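Local coordinates for putative peptidase (Chlamydophila abortus, PDB 3CE2), which probably acts as a zinc-dependent oligopeptidase of the M3B (PepF) family, cutting a variety of small bioactive peptides, at residues Cys547-Glu550 and Lys551-Asn555; Met586-Val589 and Glu590-Gln593; Glu67-Leu70 and Ser71-Thr75. All blocks are in the same frame, centred on the assembly; numbering follows the deposited sequence.

Contact 1 (Cys547-Glu550 and Lys551-Asn555); sequences CFLE and KILNN
The carboxylate of Glu550 and the amide of Asn554 stand almost at right angles, their planes 87° apart. Asn554 brings its nitrogen end over one face of the carboxylate, with Glu550 OE2 at 3.5 Å from Asn554 ND2; the same ND2 comes 3.2 Å from Glu550 O. What sets this up is the bend of Glu550 at chi2 (79°), which folds the chain round after a CG that lies anti to the backbone N. The other flat group, the ring of Phe548, turns from the helix into the interior and meets the rings of Tyr563 and Phe566, both inclined to it. Its side chain lies about 11 Å from that of the zinc ligand Glu430.

One residue back along the helix, Leu549 and Leu553 pack apolar against apolar: Leu553 CD1 touches Leu549 CG at 3.7 Å and rests almost as near to its CD1. On another side of the helix Lys551 runs back beneath the preceding turn, its CG beside the carbonyl of Cys547, until NZ comes 3.7 Å from Cys547 SG; NZ also makes a weak hydrogen bond to Gly583 O.

Backbone bonds tie the turns together, the straightest from Lys551 N to Cys547 O at 3.1 Å. The run ends weakly: Asn554 N makes only a weak, bent hydrogen bond to Glu550 O, 3.2 Å away, and Asn555, at positive phi, closes the helix in a Schellman motif with its N on Ile552 O at 3.3 Å.

Chemically, the nitrogen end of the amide lies over the carboxylate face, and any attraction there is probably electrostatic and modest. The lysine ammonium beside the buried thiol of Cys547 would, if anything, make that sulfur slightly more acidic.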
loop_
_atom_site.group_PDB
_atom_site.type_symbol
_atom_site.label_atom_id
_atom_site.label_comp_id
_atom_site.label_asym_id
_atom_site.label_seq_id
_atom_site.Cartn_x
_atom_site.Cartn_y
_atom_site.Cartn_z
ATOM N N CYS A 547 4.348 -15.019 6.740
ATOM C CA CYS A 547 3.782 -16.359 6.831
ATOM C C CYS A 547 4.114 -17.195 5.615
ATOM O O CYS A 547 4.733 -18.245 5.727
ATOM C CB CYS A 547 2.270 -16.274 6.984
ATOM S SG CYS A 547 1.435 -17.875 7.102
ATOM N N PHE A 548 3.705 -16.733 4.444
ATOM C CA PHE A 548 4.053 -17.396 3.185
ATOM C C PHE A 548 5.528 -17.695 3.105
ATOM O O PHE A 548 5.941 -18.804 2.770
ATOM C CB PHE A 548 3.696 -16.493 2.032
ATOM C CG PHE A 548 2.301 -16.659 1.553
ATOM C CD1 PHE A 548 1.804 -17.921 1.271
ATOM C CD2 PHE A 548 1.501 -15.565 1.337
ATOM C CE1 PHE A 548 0.521 -18.078 0.806
ATOM C CE2 PHE A 548 0.224 -15.709 0.867
ATOM C CZ PHE A 548 -0.273 -16.958 0.612
ATOM N N LEU A 549 6.329 -16.702 3.437
ATOM C CA LEU A 549 7.784 -16.851 3.348
ATOM C C LEU A 549 8.345 -17.921 4.296
ATOM O O LEU A 549 9.171 -18.754 3.900
ATOM C CB LEU A 549 8.474 -15.495 3.572
ATOM C CG LEU A 549 9.988 -15.557 3.498
ATOM C CD1 LEU A 549 10.449 -16.156 2.172
ATOM C CD2 LEU A 549 10.591 -14.181 3.732
ATOM N N GLU A 550 7.890 -17.904 5.546
ATOM C CA GLU A 550 8.364 -18.860 6.544
ATOM C C GLU A 550 8.069 -20.303 6.109
ATOM O O GLU A 550 8.945 -21.163 6.165
ATOM C CB GLU A 550 7.728 -18.556 7.895
ATOM C CG GLU A 550 8.123 -19.509 9.031
ATOM C CD GLU A 550 9.493 -19.206 9.626
ATOM O OE1 GLU A 550 10.267 -18.416 9.027
ATOM O OE2 GLU A 550 9.790 -19.761 10.705
ATOM N N LYS A 551 6.848 -20.554 5.649
ATOM C CA LYS A 551 6.491 -21.859 5.128
ATOM C C LYS A 551 7.411 -22.256 3.981
ATOM O O LYS A 551 7.824 -23.410 3.881
ATOM C CB LYS A 551 5.039 -21.876 4.658
ATOM C CG LYS A 551 4.022 -21.719 5.772
ATOM C CD LYS A 551 2.564 -21.738 5.259
ATOM C CE LYS A 551 1.624 -22.004 6.439
ATOM N NZ LYS A 551 0.292 -21.348 6.322
ATOM N N ILE A 552 7.747 -21.300 3.118
ATOM C CA ILE A 552 8.557 -21.621 1.961
ATOM C C ILE A 552 9.979 -21.933 2.393
ATOM O O ILE A 552 10.589 -22.865 1.883
ATOM C CB ILE A 552 8.539 -20.486 0.911
ATOM C CG1 ILE A 552 7.227 -20.509 0.138
ATOM C CG2 ILE A 552 9.733 -20.607 -0.064
ATOM C CD1 ILE A 552 6.841 -19.156 -0.419
ATOM N N LEU A 553 10.528 -21.162 3.326
ATOM C CA LEU A 553 11.911 -21.444 3.755
ATOM C C LEU A 553 12.060 -22.751 4.562
ATOM O O LEU A 553 13.157 -23.232 4.772
ATOM C CB LEU A 553 12.517 -20.268 4.515
ATOM C CG LEU A 553 12.627 -18.967 3.724
ATOM C CD1 LEU A 553 12.804 -17.735 4.656
ATOM C CD2 LEU A 553 13.746 -19.065 2.680
ATOM N N ASN A 554 10.946 -23.321 4.998
ATOM C CA ASN A 554 10.963 -24.570 5.750
ATOM C C ASN A 554 10.386 -25.766 4.995
ATOM O O ASN A 554 10.273 -26.861 5.554
ATOM C CB ASN A 554 10.200 -24.371 7.048
ATOM C CG ASN A 554 10.965 -23.529 8.023
ATOM O OD1 ASN A 554 12.174 -23.706 8.197
ATOM N ND2 ASN A 554 10.274 -22.598 8.666
ATOM N N ASN A 555 10.029 -25.534 3.730
ATOM C CA ASN A 555 9.380 -26.517 2.861
ATOM C C ASN A 555 8.182 -27.166 3.502
ATOM O O ASN A 555 8.058 -28.382 3.489
ATOM C CB ASN A 555 10.371 -27.583 2.407
ATOM C CG ASN A 555 11.778 -27.058 2.370
ATOM O OD1 ASN A 555 12.441 -26.975 3.404
ATOM N ND2 ASN A 555 12.241 -26.664 1.186
#

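Contact 2 (Met586-Val589 and Glu590-Gln593); sequences MGTV and EPIQ
Thr588 and Glu590 meet at the mouth of a helix, and the polar contacts come first. Glu590 N points at Thr588 OG1 across 3.3 Å, a straight but weak capping bond. OG1 sits between the backbone N and the carbonyl carbon of its own residue (chi1 76°), which turns it toward the amide. The stronger partner of this hydroxyl is Asp585 O, so it is held from two directions. The carboxylate of Glu590 curls back until its OE2 is 3.0 Å from Thr588 OG1, where the helix N-terminus would probably steady its negative charge. Next round, Gln593 N donates to Val589 O at 3.1 Å, the first full helical bond of this stretch.

Of the nonpolar contacts, Val589 CG1 lies over the face of the Gln593 side-chain amide, 3.3 Å from Gln593 CD. Met586, bent at both chi2 and chi3, brings its sulfur to Pro591: SD is 4.0 Å from both Pro591 CB and Pro591 CG. The same methionine rests on Leu576 and Leu579 of helix 575-581, while Ile592 packs into Leu284, Ile287 and Val288 of helix 278-289.

Taken together, a threonine just ahead of the helix gives a weak side-chain capping bond, ST-turn-like in running from i to i+2, and the proline, lacking an N-H, stands where no amide bond is demanded, at the start of helix 590-607.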
loop_
_atom_site.group_PDB
_atom_site.type_symbol
_atom_site.label_atom_id
_atom_site.label_comp_id
_atom_site.label_asym_id
_atom_site.label_seq_id
_atom_site.Cartn_x
_atom_site.Cartn_y
_atom_site.Cartn_z
ATOM N N MET A 586 -6.685 -16.086 7.910
ATOM C CA MET A 586 -6.575 -14.908 8.762
ATOM C C MET A 586 -7.684 -14.922 9.796
ATOM O O MET A 586 -7.656 -14.160 10.747
ATOM C CB MET A 586 -6.655 -13.620 7.943
ATOM C CG MET A 586 -5.734 -13.565 6.736
ATOM S SD MET A 586 -3.979 -13.558 7.173
ATOM C CE MET A 586 -3.808 -11.952 7.971
ATOM N N GLY A 587 -8.672 -15.787 9.603
ATOM C CA GLY A 587 -9.717 -15.967 10.605
ATOM C C GLY A 587 -9.164 -16.704 11.820
ATOM O O GLY A 587 -9.819 -16.802 12.858
ATOM N N THR A 588 -7.952 -17.230 11.698
ATOM C CA THR A 588 -7.334 -17.897 12.818
ATOM C C THR A 588 -6.027 -17.220 13.165
ATOM O O THR A 588 -5.695 -16.153 12.678
ATOM C CB THR A 588 -7.082 -19.402 12.555
ATOM O OG1 THR A 588 -5.949 -19.590 11.692
ATOM C CG2 THR A 588 -8.291 -20.035 11.930
ATOM N N VAL A 589 -5.264 -17.899 13.985
ATOM C CA VAL A 589 -4.137 -17.335 14.652
ATOM C C VAL A 589 -2.879 -17.837 13.949
ATOM O O VAL A 589 -1.784 -17.346 14.183
ATOM C CB VAL A 589 -4.259 -17.785 16.162
ATOM C CG1 VAL A 589 -3.013 -18.470 16.712
ATOM C CG2 VAL A 589 -4.734 -16.635 17.038
ATOM N N GLU A 590 -3.037 -18.815 13.066
ATOM C CA GLU A 590 -1.869 -19.453 12.456
ATOM C C GLU A 590 -0.964 -18.492 11.664
ATOM O O GLU A 590 0.250 -18.449 11.883
ATOM C CB GLU A 590 -2.290 -20.645 11.592
ATOM C CG GLU A 590 -2.947 -21.794 12.385
ATOM C CD GLU A 590 -4.215 -22.356 11.713
ATOM O OE1 GLU A 590 -4.170 -22.731 10.522
ATOM O OE2 GLU A 590 -5.270 -22.428 12.381
ATOM N N PRO A 591 -1.541 -17.717 10.737
ATOM C CA PRO A 591 -0.647 -16.890 9.954
ATOM C C PRO A 591 0.168 -15.948 10.846
ATOM O O PRO A 591 1.378 -15.809 10.655
ATOM C CB PRO A 591 -1.603 -16.105 9.050
ATOM C CG PRO A 591 -2.801 -16.979 8.958
ATOM C CD PRO A 591 -2.943 -17.532 10.334
ATOM N N ILE A 592 -0.465 -15.317 11.827
ATOM C CA ILE A 592 0.311 -14.410 12.662
ATOM C C ILE A 592 1.368 -15.118 13.514
ATOM O O ILE A 592 2.410 -14.545 13.823
ATOM C CB ILE A 592 -0.548 -13.485 13.507
ATOM C CG1 ILE A 592 0.318 -12.315 13.972
ATOM C CG2 ILE A 592 -1.167 -14.251 14.649
ATOM C CD1 ILE A 592 -0.420 -11.220 14.703
ATOM N N GLN A 593 1.128 -16.375 13.858
ATOM C CA GLN A 593 2.117 -17.121 14.618
ATOM C C GLN A 593 3.307 -17.473 13.754
ATOM O O GLN A 593 4.456 -17.457 14.221
ATOM C CB GLN A 593 1.499 -18.365 15.235
ATOM C CG GLN A 593 0.532 -18.013 16.336
ATOM C CD GLN A 593 0.154 -19.213 17.175
ATOM O OE1 GLN A 593 -0.197 -20.270 16.645
ATOM N NE2 GLN A 593 0.224 -19.052 18.502
#

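Contact 3 (Glu67-Leu70 and Ser71-Thr75); sequences ESLL and SLLTT
Leu69 carries the buried side of this helix, reaching with CD1 to Leu73 CG at 4.2 Å and to Leu72 CD2 at 4.4 Å. The three leucines are buried. Leu73 continues onto Tyr151 and Leu152 of helix 149-156, and Leu69 onto Leu145 in the loop before it. What makes this side tight is that cover together with the backbone beneath, which is well bonded: Leu73 N meets Leu69 O at 3.0 Å, and Leu72 N meets Ser68 O at 2.8 Å in the carbonyl plane.

The other side is more polar and more open, with Thr74 exposed and Leu70 and Ser71 partly so. With chi1 at -81° the OG1 of Thr74 swings back over the previous turn and donates to Leu70 O at 2.9 Å, from above the carbonyl plane, while Thr74 N, also at 2.9 Å from Leu70 O, comes from the opposite face. One carbonyl is thus gripped by two donors, and the hydroxyl is held inward against the helix. Leu70 CD1 covers this hydroxyl from the flank, at 3.6 Å from Thr74 OG1. Thr75 OG1 repeats the habit one residue on, donating to Ser71 O.

Just ahead, Asn65 OD1 accepts from Ser68 N and, weakly, from Glu67 N. Threonines bonding to the carbonyl four residues back are a recurrent helix feature, here in the opening turns of helix 66-96, which at this point have one buried and one more open side.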
loop_
_atom_site.group_PDB
_atom_site.type_symbol
_atom_site.label_atom_id
_atom_site.label_comp_id
_atom_site.label_asym_id
_atom_site.label_seq_id
_atom_site.Cartn_x
_atom_site.Cartn_y
_atom_site.Cartn_z
ATOM N N GLU A 67 -29.700 -11.191 -19.571
ATOM C CA GLU A 67 -29.009 -11.163 -20.845
ATOM C C GLU A 67 -28.624 -9.735 -21.236
ATOM O O GLU A 67 -27.609 -9.513 -21.899
ATOM C CB GLU A 67 -29.822 -11.835 -21.945
ATOM C CG GLU A 67 -29.019 -11.999 -23.255
ATOM C CD GLU A 67 -29.420 -13.228 -24.070
ATOM O OE1 GLU A 67 -29.426 -13.142 -25.326
ATOM O OE2 GLU A 67 -29.717 -14.282 -23.449
ATOM N N SER A 68 -29.428 -8.776 -20.806
ATOM C CA SER A 68 -29.137 -7.379 -21.056
ATOM C C SER A 68 -27.931 -6.939 -20.228
ATOM O O SER A 68 -27.002 -6.286 -20.728
ATOM C CB SER A 68 -30.341 -6.514 -20.713
ATOM O OG SER A 68 -30.244 -5.284 -21.400
ATOM N N LEU A 69 -27.961 -7.316 -18.956
ATOM C CA LEU A 69 -26.896 -7.002 -18.027
ATOM C C LEU A 69 -25.609 -7.608 -18.535
ATOM O O LEU A 69 -24.574 -6.964 -18.548
ATOM C CB LEU A 69 -27.262 -7.540 -16.664
ATOM C CG LEU A 69 -26.355 -7.393 -15.468
ATOM C CD1 LEU A 69 -25.895 -5.966 -15.317
ATOM C CD2 LEU A 69 -27.171 -7.834 -14.238
ATOM N N LEU A 70 -25.672 -8.837 -19.015
ATOM C CA LEU A 70 -24.468 -9.449 -19.523
ATOM C C LEU A 70 -23.946 -8.605 -20.670
ATOM O O LEU A 70 -22.750 -8.385 -20.802
ATOM C CB LEU A 70 -24.721 -10.875 -19.985
ATOM C CG LEU A 70 -23.612 -11.363 -20.928
ATOM C CD1 LEU A 70 -22.350 -11.746 -20.161
ATOM C CD2 LEU A 70 -24.095 -12.516 -21.734
ATOM N N SER A 71 -24.857 -8.129 -21.502
ATOM C CA SER A 71 -24.483 -7.267 -22.610
ATOM C C SER A 71 -23.790 -5.970 -22.137
ATOM O O SER A 71 -22.747 -5.586 -22.672
ATOM C CB SER A 71 -25.714 -6.925 -23.435
ATOM O OG SER A 71 -25.336 -6.146 -24.549
ATOM N N LEU A 72 -24.384 -5.310 -21.143
ATOM C CA LEU A 72 -23.806 -4.136 -20.496
ATOM C C LEU A 72 -22.363 -4.351 -20.014
ATOM O O LEU A 72 -21.427 -3.683 -20.486
ATOM C CB LEU A 72 -24.678 -3.742 -19.319
ATOM C CG LEU A 72 -24.103 -2.647 -18.443
ATOM C CD1 LEU A 72 -23.692 -1.496 -19.323
ATOM C CD2 LEU A 72 -25.139 -2.193 -17.419
ATOM N N LEU A 73 -22.193 -5.288 -19.080
ATOM C CA LEU A 73 -20.882 -5.642 -18.555
ATOM C C LEU A 73 -19.903 -5.918 -19.694
ATOM O O LEU A 73 -18.798 -5.398 -19.714
ATOM C CB LEU A 73 -20.982 -6.891 -17.680
ATOM C CG LEU A 73 -21.911 -6.834 -16.477
ATOM C CD1 LEU A 73 -21.805 -8.119 -15.690
ATOM C CD2 LEU A 73 -21.585 -5.641 -15.579
ATOM N N THR A 74 -20.317 -6.757 -20.630
ATOM C CA THR A 74 -19.481 -7.189 -21.725
ATOM C C THR A 74 -18.904 -5.985 -22.460
ATOM O O THR A 74 -17.732 -5.958 -22.858
ATOM C CB THR A 74 -20.331 -8.069 -22.694
ATOM O OG1 THR A 74 -20.413 -9.390 -22.149
ATOM C CG2 THR A 74 -19.734 -8.151 -24.097
ATOM N N THR A 75 -19.747 -4.983 -22.616
ATOM C CA THR A 75 -19.447 -3.869 -23.466
ATOM C C THR A 75 -18.638 -2.860 -22.706
ATOM O O THR A 75 -17.761 -2.216 -23.270
ATOM C CB THR A 75 -20.737 -3.208 -23.945
ATOM O OG1 THR A 75 -21.344 -4.057 -24.926
ATOM C CG2 THR A 75 -20.443 -1.860 -24.548
#

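In the fold
Contact 3 comes first along the chain, near the start of helix 66-96, and lies apart from the others: its centre is 43 Å from that of contact 1 and 40 Å from that of contact 2. Contacts 1 and 2 follow in that order within the peptidase family M3 range, on the same side of the chain's centre, 14 Å apart between centres. Contact 1 closes helix 536-553 and contact 2 opens helix 590-607; the two touch where Cys547 SG packs on Pro591 CA at 3.7 Å. The last turns of helix 536-553 thus lie against the start of helix 590-607. Contact 1 is near the zinc site of His402, His406 and Glu430; contact 2 lies away from the known metal sites.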